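Long-range contact in suppressor of fused family protein (Neisseria gonorrhoeae, PDB 3K5J), which is of unknown function but resembles the N-terminal domain of human Suppressor of fused, and probably acts through protein binding: residues Pro107-Arg115 with Asp169-Ser177. Sequence-based numbering, arbitrary orientation. Where two conformers were deposited one is given.
Sequences PWVEQSSFR and DYLDINRAS. With SO4 (sulfate ion), chain D.
S112 OG donates to the carbonyl oxygen of I173 at 2.8 Å, arriving in the carbonyl plane on a lone pair. A chi1 of -169° turns the S112 hydroxyl away from its own N and toward I173, yet it still accepts a nearly straight bond from F114 N, closing an ST turn, and a weak one from W108 NE1 at the indole edge. I173 O takes a second donor, a water 2.8 Å away that also accepts from S113 N. The F114 ring lies against this junction: S112 OG and I173 O both sit 3.3 Å above one face, offset toward the rim, while R175 O meets the ring edge, 3.5 Å from CZ. The aliphatic part of R175 comes up to the same ring, CG 3.9 Å from CZ, before its guanidinium leaves for a salt bridge with E147.

On the other flank I173 forks over the turn V109–S112. Its CG2 meets V109 CG2 at 3.6 Å, the two side chains crossing at about a right angle, and also touches W108 CZ2; the longer branch carries CD1 to Q111 CB.

Thus one direct hydrogen bond, a water bridge and the apolar contacts of I173 join the loop before strand 116-120 to the segment following helix 156-166. With its proton spent on I173 O and F114 N donating to it, the S112 hydroxyl is fixed in rotation, and both oxygens of this partly buried junction are satisfied.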
loop_
_atom_site.group_PDB
_atom_site.type_symbol
_atom_site.label_atom_id
_atom_site.label_comp_id
_atom_site.label_asym_id
_atom_site.label_seq_id
_atom_site.Cartn_x
_atom_site.Cartn_y
_atom_site.Cartn_z
ATOM N N PRO A 107 -14.519 -1.049 0.306
ATOM C CA PRO A 107 -13.774 -0.453 1.395
ATOM C C PRO A 107 -12.456 -1.163 1.645
ATOM O O PRO A 107 -12.378 -2.398 1.561
ATOM C CB PRO A 107 -14.709 -0.592 2.575
ATOM C CG PRO A 107 -16.070 -0.645 1.940
ATOM C CD PRO A 107 -15.871 -1.465 0.723
ATOM N N TRP A 108 -11.436 -0.412 2.030
ATOM C CA TRP A 108 -10.109 -1.036 2.223
ATOM C C TRP A 108 -10.131 -2.100 3.320
ATOM O O TRP A 108 -9.431 -3.089 3.223
ATOM C CB TRP A 108 -9.029 0.019 2.481
ATOM C CG TRP A 108 -9.056 0.728 3.779
ATOM C CD1 TRP A 108 -10.055 1.536 4.275
ATOM C CD2 TRP A 108 -7.997 0.766 4.762
ATOM N NE1 TRP A 108 -9.678 2.057 5.491
ATOM C CE2 TRP A 108 -8.421 1.608 5.810
ATOM C CE3 TRP A 108 -6.715 0.192 4.843
ATOM C CZ2 TRP A 108 -7.619 1.847 6.939
ATOM C CZ3 TRP A 108 -5.927 0.450 5.924
ATOM C CH2 TRP A 108 -6.388 1.234 6.994
ATOM N N VAL A 109 -10.902 -1.820 4.386
ATOM C CA VAL A 109 -11.306 -2.823 5.363
ATOM C C VAL A 109 -12.837 -2.655 5.538
ATOM O O VAL A 109 -13.370 -1.532 5.422
ATOM C CB VAL A 109 -10.551 -2.723 6.677
ATOM C CG1 VAL A 109 -9.054 -2.935 6.495
ATOM C CG2 VAL A 109 -10.760 -1.400 7.380
ATOM N N GLU A 110 -13.513 -3.773 5.830
ATOM C CA GLU A 110 -14.993 -3.872 5.792
ATOM C C GLU A 110 -15.716 -2.696 6.411
ATOM O O GLU A 110 -16.663 -2.180 5.805
ATOM C CB GLU A 110 -15.503 -5.169 6.496
ATOM C CG GLU A 110 -17.064 -5.412 6.393
ATOM C CD GLU A 110 -17.578 -6.450 7.395
ATOM O OE1 GLU A 110 -16.780 -7.008 8.196
ATOM O OE2 GLU A 110 -18.805 -6.705 7.396
ATOM N N GLN A 111 -15.336 -2.305 7.603
ATOM C CA GLN A 111 -16.148 -1.295 8.313
ATOM C C GLN A 111 -15.823 0.150 7.988
ATOM O O GLN A 111 -16.476 1.062 8.447
ATOM C CB GLN A 111 -16.114 -1.533 9.821
ATOM C CG GLN A 111 -16.808 -2.839 10.234
ATOM C CD GLN A 111 -18.318 -2.738 10.072
ATOM O OE1 GLN A 111 -18.945 -1.809 10.585
ATOM N NE2 GLN A 111 -18.899 -3.664 9.330
ATOM N N SER A 112 -14.798 0.372 7.193
ATOM C CA SER A 112 -14.455 1.728 6.750
ATOM C C SER A 112 -15.321 2.127 5.565
ATOM O O SER A 112 -15.823 1.268 4.824
ATOM C CB SER A 112 -12.976 1.779 6.319
ATOM O OG SER A 112 -12.487 3.091 6.103
ATOM N N SER A 113 -15.411 3.440 5.339
ATOM C CA SER A 113 -16.015 3.964 4.127
ATOM C C SER A 113 -14.963 4.294 3.048
ATOM O O SER A 113 -15.324 4.712 1.933
ATOM C CB SER A 113 -16.805 5.264 4.409
ATOM O OG SER A 113 -15.941 6.343 4.711
ATOM N N PHE A 114 -13.668 4.151 3.366
ATOM C CA PHE A 114 -12.623 4.599 2.427
ATOM C C PHE A 114 -12.401 3.501 1.383
ATOM O O PHE A 114 -12.106 2.354 1.750
ATOM C CB PHE A 114 -11.336 4.970 3.148
ATOM C CG PHE A 114 -11.523 5.825 4.368
ATOM C CD1 PHE A 114 -12.596 6.721 4.496
ATOM C CD2 PHE A 114 -10.605 5.787 5.381
ATOM C CE1 PHE A 114 -12.750 7.471 5.656
ATOM C CE2 PHE A 114 -10.751 6.581 6.517
ATOM C CZ PHE A 114 -11.841 7.410 6.640
ATOM N N ARG A 115 -12.562 3.861 0.113
ATOM C CA ARG A 115 -12.514 2.928 -1.013
ATOM C C ARG A 115 -11.395 3.238 -1.995
ATOM O O ARG A 115 -11.346 2.635 -3.066
ATOM C CB ARG A 115 -13.830 3.031 -1.797
ATOM C CG ARG A 115 -15.078 2.852 -0.971
ATOM C CD ARG A 115 -16.331 3.176 -1.831
ATOM N NE ARG A 115 -16.582 2.140 -2.831
ATOM C CZ ARG A 115 -17.215 1.000 -2.592
ATOM N NH1 ARG A 115 -17.781 0.754 -1.421
ATOM N NH2 ARG A 115 -17.360 0.152 -3.571
ATOM N N ASP A 169 -4.771 10.671 11.010
ATOM C CA ASP A 169 -4.544 9.347 11.601
ATOM C C ASP A 169 -4.975 8.330 10.581
ATOM O O ASP A 169 -6.126 7.944 10.498
ATOM C CB ASP A 169 -5.296 9.166 12.886
ATOM C CG ASP A 169 -5.033 7.818 13.541
ATOM O OD1 ASP A 169 -4.258 6.986 13.002
ATOM O OD2 ASP A 169 -5.574 7.609 14.619
ATOM N N TYR A 170 -3.971 7.846 9.861
ATOM C CA TYR A 170 -4.201 6.898 8.818
ATOM C C TYR A 170 -4.589 5.486 9.288
ATOM O O TYR A 170 -5.016 4.651 8.493
ATOM C CB TYR A 170 -3.004 6.844 7.858
ATOM C CG TYR A 170 -1.693 6.626 8.561
ATOM C CD1 TYR A 170 -1.271 5.344 8.903
ATOM C CD2 TYR A 170 -0.872 7.674 8.839
ATOM C CE1 TYR A 170 -0.074 5.138 9.555
ATOM C CE2 TYR A 170 0.339 7.474 9.486
ATOM C CZ TYR A 170 0.730 6.202 9.836
ATOM O OH TYR A 170 1.923 6.015 10.501
ATOM N N LEU A 171 -4.471 5.225 10.586
ATOM C CA LEU A 171 -4.945 3.993 11.180
ATOM C C LEU A 171 -6.378 4.018 11.645
ATOM O O LEU A 171 -6.895 2.991 12.025
ATOM C CB LEU A 171 -4.035 3.535 12.317
ATOM C CG LEU A 171 -2.586 3.289 11.919
ATOM C CD1 LEU A 171 -1.748 2.980 13.206
ATOM C CD2 LEU A 171 -2.465 2.177 10.905
ATOM N N ASP A 172 -7.012 5.186 11.566
ATOM C CA ASP A 172 -8.399 5.346 12.004
ATOM C C ASP A 172 -9.303 5.128 10.784
ATOM O O ASP A 172 -9.296 5.947 9.869
ATOM C CB ASP A 172 -8.559 6.759 12.595
ATOM C CG ASP A 172 -9.975 7.075 12.978
ATOM O OD1 ASP A 172 -10.836 6.176 12.911
ATOM O OD2 ASP A 172 -10.174 8.257 13.431
ATOM N N ILE A 173 -10.055 4.030 10.805
ATOM C CA ILE A 173 -10.941 3.666 9.721
ATOM C C ILE A 173 -12.105 4.658 9.504
ATOM O O ILE A 173 -12.762 4.621 8.443
ATOM C CB ILE A 173 -11.494 2.229 9.797
ATOM C CG1 ILE A 173 -12.437 2.045 10.988
ATOM C CG2 ILE A 173 -10.343 1.225 9.880
ATOM C CD1 ILE A 173 -13.207 0.736 10.988
ATOM N N ASN A 174 -12.314 5.531 10.482
ATOM C CA ASN A 174 -13.367 6.554 10.455
ATOM C C ASN A 174 -12.785 7.959 10.665
ATOM O O ASN A 174 -13.486 8.855 11.159
ATOM C CB ASN A 174 -14.453 6.252 11.514
ATOM C CG ASN A 174 -15.667 7.184 11.399
ATOM O OD1 ASN A 174 -16.177 7.372 10.300
ATOM N ND2 ASN A 174 -16.152 7.724 12.545
ATOM N N ARG A 175 -11.528 8.220 10.298
ATOM C CA ARG A 175 -11.014 9.567 10.472
ATOM C C ARG A 175 -11.864 10.570 9.700
ATOM O O ARG A 175 -12.432 10.239 8.664
ATOM C CB ARG A 175 -9.558 9.704 10.057
ATOM C CG ARG A 175 -9.265 9.558 8.590
ATOM C CD ARG A 175 -7.855 10.085 8.261
ATOM N NE ARG A 175 -7.512 9.906 6.866
ATOM C CZ ARG A 175 -7.843 10.734 5.868
ATOM N NH1 ARG A 175 -8.540 11.867 6.078
ATOM N NH2 ARG A 175 -7.467 10.434 4.636
ATOM N N ALA A 176 -11.890 11.811 10.169
ATOM C CA ALA A 176 -12.582 12.860 9.450
ATOM C C ALA A 176 -11.908 13.156 8.126
ATOM O O ALA A 176 -10.666 13.102 7.988
ATOM C CB ALA A 176 -12.638 14.127 10.276
ATOM N N SER A 177 -12.709 13.509 7.146
ATOM C CA SER A 177 -12.158 14.105 5.922
ATOM C C SER A 177 -11.452 15.407 6.206
ATOM O O SER A 177 -11.826 16.137 7.134
ATOM C CB SER A 177 -13.235 14.397 4.899
ATOM O OG SER A 177 -13.661 13.213 4.291
HETATM S S SO4 D . -16.631 11.572 3.770
HETATM O O1 SO4 D . -17.835 12.346 3.590
HETATM O O2 SO4 D . -15.832 11.609 2.600
HETATM O O3 SO4 D . -15.919 12.251 4.883
HETATM O O4 SO4 D . -16.939 10.184 4.193
HETATM O O HOH W 1 -15.035 5.616 7.176
#